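Replication initiator A family protein (Staphylococcus aureus CA-347, PDB 4PT7) probably initiates replication of staphylococcal multiresistance plasmids by binding and assembling the replication origin through a winged-helix type N-terminal domain. Local coordinates at residues Arg44-Leu47 with Asn48-Ile51; Phe64-Asn68 with Glu69-Glu73; Lys79-Leu82 with Thr83-Lys86. All coordinates share one frame; numbering follows the deposited sequence.

Interaction 1: Arg44-Leu47 with Asn48-Ile51; sequences RDRL and NLSI
R46 and L49 meet one turn apart along the helix 34-52, where methyl CD1 of L49 lies over one face of the R46 guanidinium. CD1 sits 3.1 Å above the plane, offset toward its rim, and its nearest atom is R46 NH1 at 3.2 Å. The bend of the arginine at chi2 (-87°) brings the long chain beside the leucine. The charged end has its polar partners elsewhere: NH1 is hydrogen-bonded to the hydroxyl of Y66 and forms a salt bridge with D129 of the second subunit.

The backbone carbonyl of R46 is shared. N48 N and L49 N lack the usual i to i-4 bond and make weak ones to D45 O (3.5 Å) and R46 O, three residues back; the helix is kinked here. The regular pattern resumes with S50 N donating to R46 O at 3.1 Å and continues with I51 N to L47 O at 3.2 Å. The S50 hydroxyl is satisfied outside the helix by the carbonyl of Y63, and the carboxylate of D45 by K21 of the second subunit; R44 likewise pairs with E14 of that subunit.

Polar groups along these two turns are thus taken up by the loop after the helix and by a neighbouring subunit. With a methyl covering part of one guanidinium face and a tyrosine hydroxyl and a carboxylate at NH1, the cation of R46 is probably held in a fixed orientation and stabilised by the negative charge of D129.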
ATOM      1  N   ARG B  44     -12.858  13.291   3.939  1.00 37.37           N
ATOM      2  CA  ARG B  44     -13.463  14.570   4.295  1.00 38.91           C
ATOM      3  C   ARG B  44     -13.733  15.362   3.023  1.00 39.24           C
ATOM      4  O   ARG B  44     -14.801  15.953   2.854  1.00 39.89           O
ATOM      5  CB  ARG B  44     -12.524  15.362   5.216  1.00 42.11           C
ATOM      6  CG  ARG B  44     -12.993  16.770   5.514  1.00 44.78           C
ATOM      7  CD  ARG B  44     -12.001  17.518   6.386  1.00 50.88           C
ATOM      8  NE  ARG B  44     -12.715  18.068   7.525  1.00 55.84           N
ATOM      9  CZ  ARG B  44     -13.362  19.224   7.519  1.00 49.88           C
ATOM     10  NH1 ARG B  44     -14.004  19.614   8.609  1.00 46.94           N
ATOM     11  NH2 ARG B  44     -13.325  20.010   6.454  1.00 47.58           N
ATOM     12  N   ASP B  45     -12.751  15.361   2.130  1.00 38.15           N
ATOM     13  CA  ASP B  45     -12.860  16.057   0.862  1.00 36.83           C
ATOM     14  C   ASP B  45     -13.966  15.394   0.028  1.00 39.83           C
ATOM     15  O   ASP B  45     -14.618  16.046  -0.776  1.00 41.02           O
ATOM     16  CB  ASP B  45     -11.525  15.983   0.121  1.00 33.35           C
ATOM     17  CG  ASP B  45     -11.571  16.655  -1.237  1.00 38.75           C
ATOM     18  OD1 ASP B  45     -11.542  17.902  -1.292  1.00 42.01           O
ATOM     19  OD2 ASP B  45     -11.644  15.928  -2.252  1.00 45.22           O
ATOM     20  N   ARG B  46     -14.175  14.094   0.221  1.00 37.19           N
ATOM     21  CA  ARG B  46     -15.196  13.371  -0.540  1.00 42.02           C
ATOM     22  C   ARG B  46     -16.629  13.743  -0.173  1.00 42.04           C
ATOM     23  O   ARG B  46     -17.540  13.511  -0.953  1.00 43.29           O
ATOM     24  CB  ARG B  46     -15.010  11.856  -0.384  1.00 46.51           C
ATOM     25  CG  ARG B  46     -14.060  11.249  -1.378  1.00 46.22           C
ATOM     26  CD  ARG B  46     -14.753  10.861  -2.664  1.00 45.26           C
ATOM     27  NE  ARG B  46     -13.775  10.708  -3.731  1.00 48.76           N
ATOM     28  CZ  ARG B  46     -14.026  10.167  -4.917  1.00 51.98           C
ATOM     29  NH1 ARG B  46     -15.242   9.711  -5.208  1.00 49.82           N
ATOM     30  NH2 ARG B  46     -13.053  10.087  -5.815  1.00 49.66           N
ATOM     31  N   LEU B  47     -16.822  14.310   1.015  1.00 41.83           N
ATOM     32  CA  LEU B  47     -18.146  14.721   1.474  1.00 43.16           C
ATOM     33  C   LEU B  47     -18.848  15.571   0.424  1.00 45.79           C
ATOM     34  O   LEU B  47     -20.076  15.553   0.322  1.00 45.33           O
ATOM     35  CB  LEU B  47     -18.029  15.513   2.779  1.00 38.78           C
ATOM     36  CG  LEU B  47     -17.561  14.717   3.999  1.00 40.81           C
ATOM     37  CD1 LEU B  47     -17.303  15.647   5.188  1.00 35.78           C
ATOM     38  CD2 LEU B  47     -18.610  13.688   4.334  1.00 36.38           C
ATOM     39  N   ASN B  48     -18.062  16.314  -0.349  1.00 47.00           N
ATOM     40  CA  ASN B  48     -18.598  17.171  -1.397  1.00 50.94           C
ATOM     41  C   ASN B  48     -19.318  16.320  -2.436  1.00 48.69           C
ATOM     42  O   ASN B  48     -20.383  16.689  -2.933  1.00 47.21           O
ATOM     43  CB  ASN B  48     -17.464  17.945  -2.076  1.00 57.24           C
ATOM     44  CG  ASN B  48     -17.941  18.741  -3.273  1.00 68.31           C
ATOM     45  OD1 ASN B  48     -17.269  18.788  -4.312  1.00 70.01           O
ATOM     46  ND2 ASN B  48     -19.106  19.377  -3.139  1.00 74.05           N
ATOM     47  N   LEU B  49     -18.714  15.185  -2.770  1.00 46.37           N
ATOM     48  CA  LEU B  49     -19.290  14.277  -3.742  1.00 48.29           C
ATOM     49  C   LEU B  49     -20.501  13.542  -3.177  1.00 49.33           C
ATOM     50  O   LEU B  49     -21.451  13.273  -3.907  1.00 47.81           O
ATOM     51  CB  LEU B  49     -18.237  13.276  -4.224  1.00 52.06           C
ATOM     52  CG  LEU B  49     -17.061  13.904  -4.980  1.00 52.30           C
ATOM     53  CD1 LEU B  49     -16.105  12.819  -5.450  1.00 48.91           C
ATOM     54  CD2 LEU B  49     -17.588  14.706  -6.166  1.00 57.04           C
ATOM     55  N   SER B  50     -20.482  13.221  -1.884  1.00 45.66           N
ATOM     56  CA  SER B  50     -21.634  12.539  -1.298  1.00 45.88           C
ATOM     57  C   SER B  50     -22.874  13.395  -1.471  1.00 46.23           C
ATOM     58  O   SER B  50     -23.946  12.887  -1.786  1.00 47.74           O
ATOM     59  CB  SER B  50     -21.431  12.259   0.186  1.00 42.04           C
ATOM     60  OG  SER B  50     -20.449  11.262   0.401  1.00 45.03           O
ATOM     61  N   ILE B  51     -22.725  14.699  -1.269  1.00 46.96           N
ATOM     62  CA  ILE B  51     -23.850  15.606  -1.413  1.00 48.55           C
ATOM     63  C   ILE B  51     -24.399  15.532  -2.837  1.00 49.40           C
ATOM     64  O   ILE B  51     -25.602  15.393  -3.041  1.00 48.03           O
ATOM     65  CB  ILE B  51     -23.437  17.053  -1.083  1.00 49.79           C
ATOM     66  CG1 ILE B  51     -23.142  17.162   0.413  1.00 50.11           C
ATOM     67  CG2 ILE B  51     -24.540  18.030  -1.491  1.00 42.57           C
ATOM     68  CD1 ILE B  51     -22.510  18.466   0.815  1.00 53.13           C
TER

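Interaction 2: Phe64-Asn68 with Glu69-Glu73; sequences FVYSN and EKLME
Y66 and L71 make the apolar side of this turn into the helix 68-74: CB of the tyrosine rests against CG of the leucine at 3.9 Å. The ring is also approached obliquely by the aliphatic part of K70, whose CG comes to 3.9 Å from Y66 CD2. L71 continues inward to L82 of the helix 79-91 and L108 of the strand 107-110. The ring of Y66 is also met edge-to-face by W55.

S67 is the N-cap of the helix. Its OG stands between the backbone N and the carbonyl carbon (chi1 60°), which turns it over the first turn to accept from K70 N in a weak bond of 3.4 Å. The firmer grip comes from the main chain, where L71 N donates to S67 O at 3.0 Å, almost straight at 173°. M72 N donates to N68 O at 3.1 Å in the next step, and M72 CG packs against the same oxygen.

Whereas Y66 and L71 are buried, the looser side carries the partly exposed chains of S67, E69 and K70, with the exposed E73 beyond. E69, bent at chi2 (85°), brings OE2 back to S67 OG, but at 3.5 Å the bond is weak. K70 leads its amine away from the cap to E73 OE1, a 2.8 Å salt bridge made on the syn side, somewhat out of the carboxylate plane, and to D129 of the second subunit.

The cap itself is therefore held loosely by the serine side chain, while the main-chain bonds and the tyrosine-leucine packing are close. K70, between two carboxylates, would probably keep its positive charge, tying the first turns of the helix to another subunit.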
ATOM      1  N   PHE B  64     -21.360   7.769   3.134  1.00 44.07           N
ATOM      2  CA  PHE B  64     -20.748   7.160   1.956  1.00 45.14           C
ATOM      3  C   PHE B  64     -21.378   5.801   1.680  1.00 48.06           C
ATOM      4  O   PHE B  64     -21.734   5.070   2.614  1.00 45.34           O
ATOM      5  CB  PHE B  64     -19.245   6.959   2.161  1.00 41.80           C
ATOM      6  CG  PHE B  64     -18.481   8.231   2.324  1.00 42.26           C
ATOM      7  CD1 PHE B  64     -17.800   8.500   3.509  1.00 38.73           C
ATOM      8  CD2 PHE B  64     -18.422   9.154   1.287  1.00 39.98           C
ATOM      9  CE1 PHE B  64     -17.069   9.680   3.655  1.00 41.12           C
ATOM     10  CE2 PHE B  64     -17.693  10.334   1.425  1.00 39.96           C
ATOM     11  CZ  PHE B  64     -17.016  10.596   2.609  1.00 35.23           C
ATOM     12  N   VAL B  65     -21.505   5.479   0.394  1.00 48.81           N
ATOM     13  CA  VAL B  65     -22.071   4.211  -0.046  1.00 53.62           C
ATOM     14  C   VAL B  65     -21.082   3.609  -1.036  1.00 51.99           C
ATOM     15  O   VAL B  65     -21.474   3.023  -2.041  1.00 55.16           O
ATOM     16  CB  VAL B  65     -23.412   4.407  -0.785  1.00 59.15           C
ATOM     17  CG1 VAL B  65     -24.140   3.083  -0.882  1.00 62.27           C
ATOM     18  CG2 VAL B  65     -24.258   5.436  -0.079  1.00 65.41           C
ATOM     19  N   TYR B  66     -19.797   3.771  -0.757  1.00 51.38           N
ATOM     20  CA  TYR B  66     -18.765   3.256  -1.648  1.00 48.07           C
ATOM     21  C   TYR B  66     -18.425   1.792  -1.359  1.00 46.76           C
ATOM     22  O   TYR B  66     -18.384   1.362  -0.200  1.00 44.27           O
ATOM     23  CB  TYR B  66     -17.502   4.111  -1.527  1.00 43.51           C
ATOM     24  CG  TYR B  66     -17.600   5.500  -2.135  1.00 41.90           C
ATOM     25  CD1 TYR B  66     -17.317   6.636  -1.374  1.00 39.09           C
ATOM     26  CD2 TYR B  66     -17.901   5.675  -3.482  1.00 41.34           C
ATOM     27  CE1 TYR B  66     -17.322   7.904  -1.939  1.00 36.15           C
ATOM     28  CE2 TYR B  66     -17.908   6.950  -4.062  1.00 43.51           C
ATOM     29  CZ  TYR B  66     -17.615   8.057  -3.280  1.00 42.18           C
ATOM     30  OH  TYR B  66     -17.602   9.312  -3.842  1.00 43.04           O
ATOM     31  N   SER B  67     -18.192   1.026  -2.417  1.00 47.84           N
ATOM     32  CA  SER B  67     -17.828  -0.379  -2.252  1.00 50.02           C
ATOM     33  C   SER B  67     -16.365  -0.425  -1.848  1.00 46.14           C
ATOM     34  O   SER B  67     -15.651   0.578  -1.964  1.00 44.84           O
ATOM     35  CB  SER B  67     -18.024  -1.155  -3.561  1.00 48.42           C
ATOM     36  OG  SER B  67     -17.225  -0.624  -4.605  1.00 50.29           O
ATOM     37  N   ASN B  68     -15.924  -1.579  -1.365  1.00 48.16           N
ATOM     38  CA  ASN B  68     -14.542  -1.753  -0.945  1.00 48.68           C
ATOM     39  C   ASN B  68     -13.575  -1.492  -2.095  1.00 48.05           C
ATOM     40  O   ASN B  68     -12.479  -0.984  -1.886  1.00 51.89           O
ATOM     41  CB  ASN B  68     -14.345  -3.164  -0.400  1.00 53.08           C
ATOM     42  CG  ASN B  68     -14.928  -3.337   0.989  1.00 54.27           C
ATOM     43  OD1 ASN B  68     -15.151  -4.458   1.449  1.00 61.26           O
ATOM     44  ND2 ASN B  68     -15.164  -2.224   1.672  1.00 57.04           N
ATOM     45  N   GLU B  69     -13.987  -1.835  -3.312  1.00 48.24           N
ATOM     46  CA  GLU B  69     -13.148  -1.620  -4.486  1.00 51.35           C
ATOM     47  C   GLU B  69     -12.977  -0.121  -4.720  1.00 49.51           C
ATOM     48  O   GLU B  69     -11.895   0.343  -5.081  1.00 49.89           O
ATOM     49  CB  GLU B  69     -13.786  -2.240  -5.749  1.00 55.52           C
ATOM     50  CG  GLU B  69     -13.789  -3.772  -5.831  1.00 62.89           C
ATOM     51  CD  GLU B  69     -14.969  -4.446  -5.130  1.00 62.46           C
ATOM     52  OE1 GLU B  69     -15.072  -5.685  -5.241  1.00 65.76           O
ATOM     53  OE2 GLU B  69     -15.786  -3.763  -4.472  1.00 66.17           O
ATOM     54  N   LYS B  70     -14.064   0.626  -4.539  1.00 48.25           N
ATOM     55  CA  LYS B  70     -14.054   2.074  -4.744  1.00 48.85           C
ATOM     56  C   LYS B  70     -13.190   2.784  -3.710  1.00 42.93           C
ATOM     57  O   LYS B  70     -12.353   3.605  -4.054  1.00 43.76           O
ATOM     58  CB  LYS B  70     -15.479   2.636  -4.686  1.00 49.81           C
ATOM     59  CG  LYS B  70     -15.884   3.420  -5.924  1.00 50.66           C
ATOM     60  CD  LYS B  70     -14.882   4.504  -6.277  1.00 51.15           C
ATOM     61  CE  LYS B  70     -15.333   5.266  -7.511  1.00 55.16           C
ATOM     62  NZ  LYS B  70     -14.337   6.251  -7.994  1.00 55.27           N
ATOM     63  N   LEU B  71     -13.400   2.455  -2.439  1.00 41.90           N
ATOM     64  CA  LEU B  71     -12.624   3.048  -1.354  1.00 43.55           C
ATOM     65  C   LEU B  71     -11.132   2.809  -1.586  1.00 43.94           C
ATOM     66  O   LEU B  71     -10.327   3.732  -1.449  1.00 45.20           O
ATOM     67  CB  LEU B  71     -13.062   2.458  -0.004  1.00 35.39           C
ATOM     68  CG  LEU B  71     -14.452   2.881   0.489  1.00 44.90           C
ATOM     69  CD1 LEU B  71     -14.890   2.019   1.673  1.00 42.58           C
ATOM     70  CD2 LEU B  71     -14.412   4.360   0.875  1.00 44.47           C
ATOM     71  N   MET B  72     -10.770   1.580  -1.953  1.00 47.03           N
ATOM     72  CA  MET B  72      -9.369   1.243  -2.214  1.00 48.99           C
ATOM     73  C   MET B  72      -8.797   2.166  -3.288  1.00 47.18           C
ATOM     74  O   MET B  72      -7.659   2.617  -3.202  1.00 46.82           O
ATOM     75  CB  MET B  72      -9.239  -0.224  -2.647  1.00 48.88           C
ATOM     76  CG  MET B  72      -9.224  -1.206  -1.476  1.00 49.45           C
ATOM     77  SD  MET B  72      -9.251  -2.951  -1.991  1.00 48.28           S
ATOM     78  CE  MET B  72      -7.967  -2.954  -3.252  1.00 57.47           C
ATOM     79  N   GLU B  73      -9.610   2.461  -4.292  1.00 48.10           N
ATOM     80  CA  GLU B  73      -9.191   3.344  -5.366  1.00 48.60           C
ATOM     81  C   GLU B  73      -9.075   4.783  -4.847  1.00 48.86           C
ATOM     82  O   GLU B  73      -8.124   5.497  -5.183  1.00 43.45           O
ATOM     83  CB  GLU B  73     -10.205   3.314  -6.505  1.00 49.26           C
ATOM     84  CG  GLU B  73      -9.786   4.154  -7.686  1.00 59.35           C
ATOM     85  CD  GLU B  73     -10.973   4.715  -8.441  1.00 67.51           C
ATOM     86  OE1 GLU B  73     -11.563   5.713  -7.966  1.00 68.14           O
ATOM     87  OE2 GLU B  73     -11.320   4.151  -9.501  1.00 67.80           O
TER

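Interaction 3: Lys79-Leu82 with Thr83-Lys86; sequences KEKL and TKIK. With SO4 (sulfate ion), chain I.
The segment 79-86 is regular alpha-helix, its i to i+4 bonds running from T83 N to K79 O at 3.1 Å through to K86 N to L82 O at 2.9 Å, the last nearly straight at 175°. Along one flank the branch CD2 of L82 touches the aliphatic chain of K86, 3.4 Å from its CD. The two side chains come together at a slant, and a bend at chi3 of K86 (66°) turns its amine off toward Q97, to which it makes a weak hydrogen bond. L82 meanwhile packs on N68 and M72 of the helix 68-74.

On another flank I85 leans back over the preceding turn. Its CD1 meets K81 CG at 3.8 Å, and I85 also touches A39 of the helix 34-52. Beyond this apolar contact K81 swings outward: CG lies anti to the backbone N (chi1 -158°) and the chain bends at chi2, carrying the amine to a sulfate ion. K81 NZ donates to O2 of the sulfate at 2.9 Å and weakly to O1, and it also forms a salt bridge with D35. K84 folds back at chi3 and chi4, so that its CE lies 3.6 Å from sulfate O2 and its NZ is 4.5 Å from K81 NZ. The anion probably offsets the like charges of the two lysines.

E80 OE1 is hydrogen-bonded to the backbone N of N34 of the third subunit. The sulfate, probably from the crystallisation liquor, is also held by K81 of the fourth subunit and might at most hint at an anion-binding surface. Following directly on the helix 68-74, the helix 79-91 is, in a family of the helix-turn-helix clan, consistent with a recognition helix.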
ATOM      1  N   LYS B  79      -6.525  -4.064   0.137  1.00 49.75           N
ATOM      2  CA  LYS B  79      -7.582  -4.544   1.029  1.00 49.00           C
ATOM      3  C   LYS B  79      -7.204  -4.504   2.494  1.00 48.18           C
ATOM      4  O   LYS B  79      -8.000  -4.069   3.335  1.00 43.99           O
ATOM      5  CB  LYS B  79      -7.976  -5.974   0.666  1.00 51.28           C
ATOM      6  CG  LYS B  79      -9.456  -6.162   0.444  1.00 50.16           C
ATOM      7  CD  LYS B  79     -10.250  -6.141   1.720  1.00 44.85           C
ATOM      8  CE  LYS B  79     -11.743  -6.169   1.382  1.00 48.86           C
ATOM      9  NZ  LYS B  79     -12.613  -6.306   2.561  1.00 42.43           N
ATOM     10  N   GLU B  80      -6.001  -4.989   2.791  1.00 48.89           N
ATOM     11  CA  GLU B  80      -5.490  -5.027   4.153  1.00 51.82           C
ATOM     12  C   GLU B  80      -5.474  -3.638   4.780  1.00 51.71           C
ATOM     13  O   GLU B  80      -5.892  -3.457   5.922  1.00 55.38           O
ATOM     14  CB  GLU B  80      -4.062  -5.576   4.184  1.00 51.11           C
ATOM     15  CG  GLU B  80      -3.921  -7.076   4.009  1.00 58.75           C
ATOM     16  CD  GLU B  80      -3.688  -7.493   2.570  1.00 56.66           C
ATOM     17  OE1 GLU B  80      -3.154  -8.603   2.367  1.00 56.67           O
ATOM     18  OE2 GLU B  80      -4.037  -6.725   1.648  1.00 55.04           O
ATOM     19  N   LYS B  81      -4.958  -2.668   4.034  1.00 50.05           N
ATOM     20  CA  LYS B  81      -4.857  -1.301   4.510  1.00 49.77           C
ATOM     21  C   LYS B  81      -6.243  -0.736   4.789  1.00 47.94           C
ATOM     22  O   LYS B  81      -6.464  -0.105   5.825  1.00 47.08           O
ATOM     23  CB  LYS B  81      -4.151  -0.424   3.469  1.00 52.09           C
ATOM     24  CG  LYS B  81      -3.545   0.844   4.058  1.00 52.75           C
ATOM     25  CD  LYS B  81      -2.247   0.520   4.765  1.00 54.04           C
ATOM     26  CE  LYS B  81      -1.953   1.515   5.849  1.00 58.92           C
ATOM     27  NZ  LYS B  81      -0.684   1.190   6.543  1.00 60.55           N
ATOM     28  N   LEU B  82      -7.170  -0.964   3.863  1.00 41.45           N
ATOM     29  CA  LEU B  82      -8.533  -0.464   4.014  1.00 45.44           C
ATOM     30  C   LEU B  82      -9.120  -0.913   5.346  1.00 46.58           C
ATOM     31  O   LEU B  82      -9.671  -0.104   6.097  1.00 48.71           O
ATOM     32  CB  LEU B  82      -9.423  -0.978   2.880  1.00 43.03           C
ATOM     33  CG  LEU B  82     -10.490  -0.048   2.286  1.00 52.11           C
ATOM     34  CD1 LEU B  82     -11.616  -0.903   1.728  1.00 45.22           C
ATOM     35  CD2 LEU B  82     -11.037   0.920   3.323  1.00 50.22           C
ATOM     36  N   THR B  83      -8.998  -2.207   5.624  1.00 46.12           N
ATOM     37  CA  THR B  83      -9.519  -2.800   6.847  1.00 44.83           C
ATOM     38  C   THR B  83      -8.892  -2.147   8.072  1.00 42.58           C
ATOM     39  O   THR B  83      -9.586  -1.778   9.015  1.00 44.31           O
ATOM     40  CB  THR B  83      -9.251  -4.328   6.843  1.00 45.36           C
ATOM     41  OG1 THR B  83      -9.862  -4.900   5.681  1.00 46.70           O
ATOM     42  CG2 THR B  83      -9.828  -4.996   8.084  1.00 40.37           C
ATOM     43  N   LYS B  84      -7.577  -1.984   8.054  1.00 44.50           N
ATOM     44  CA  LYS B  84      -6.899  -1.365   9.180  1.00 48.15           C
ATOM     45  C   LYS B  84      -7.294   0.114   9.346  1.00 45.80           C
ATOM     46  O   LYS B  84      -7.482   0.583  10.464  1.00 40.38           O
ATOM     47  CB  LYS B  84      -5.377  -1.519   9.030  1.00 54.17           C
ATOM     48  CG  LYS B  84      -4.575  -0.739  10.076  1.00 69.49           C
ATOM     49  CD  LYS B  84      -3.166  -1.298  10.323  1.00 77.94           C
ATOM     50  CE  LYS B  84      -2.305  -1.377   9.060  1.00 82.21           C
ATOM     51  NZ  LYS B  84      -2.677  -2.523   8.183  1.00 82.64           N
ATOM     52  N   ILE B  85      -7.440   0.839   8.242  1.00 43.76           N
ATOM     53  CA  ILE B  85      -7.816   2.247   8.318  1.00 44.88           C
ATOM     54  C   ILE B  85      -9.210   2.405   8.915  1.00 43.91           C
ATOM     55  O   ILE B  85      -9.396   3.153   9.886  1.00 41.75           O
ATOM     56  CB  ILE B  85      -7.717   2.910   6.921  1.00 44.22           C
ATOM     57  CG1 ILE B  85      -6.233   3.061   6.557  1.00 40.62           C
ATOM     58  CG2 ILE B  85      -8.405   4.278   6.915  1.00 46.04           C
ATOM     59  CD1 ILE B  85      -5.970   3.558   5.157  1.00 35.75           C
ATOM     60  N   LYS B  86     -10.173   1.681   8.354  1.00 41.68           N
ATOM     61  CA  LYS B  86     -11.546   1.718   8.841  1.00 47.54           C
ATOM     62  C   LYS B  86     -11.609   1.364  10.325  1.00 49.11           C
ATOM     63  O   LYS B  86     -12.321   2.009  11.101  1.00 51.81           O
ATOM     64  CB  LYS B  86     -12.416   0.742   8.043  1.00 44.01           C
ATOM     65  CG  LYS B  86     -12.575   1.124   6.575  1.00 50.79           C
ATOM     66  CD  LYS B  86     -13.178  -0.016   5.742  1.00 55.36           C
ATOM     67  CE  LYS B  86     -14.597  -0.344   6.130  1.00 57.58           C
ATOM     68  NZ  LYS B  86     -15.114  -1.468   5.298  1.00 58.46           N
TER
HETATM   69  S   SO4 I 201       1.670  -1.271   5.892  1.00 96.24           S
HETATM   70  O1  SO4 I 201       2.239   0.087   5.990  1.00 96.17           O
HETATM   71  O2  SO4 I 201       0.573  -1.410   6.872  1.00 95.74           O
HETATM   72  O3  SO4 I 201       2.719  -2.272   6.184  1.00 92.78           O
HETATM   73  O4  SO4 I 201       1.148  -1.478   4.525  1.00 93.55           O

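In the fold
The three interactions follow one another along the chain: on the helix 34-52, on the loop leading into the helix 68-74 with its first turns, and on the helix 79-91. Interaction 1 lies nearest the chain's centre (about 10 Å between centres, against 15 Å for the others). It and interaction 3 mix buried and exposed residues; interaction 2 sets buried Y66 and L71 beside partly exposed ones. F64 packs against R46, L47 and S50, joining interactions 1 and 2, while M72 and N68 face K79 and L82, joining 2 and 3. Chemically, interaction 1 sends its charges to the second subunit, interaction 2 caps a helix, and interaction 3 holds an anion with surface lysines.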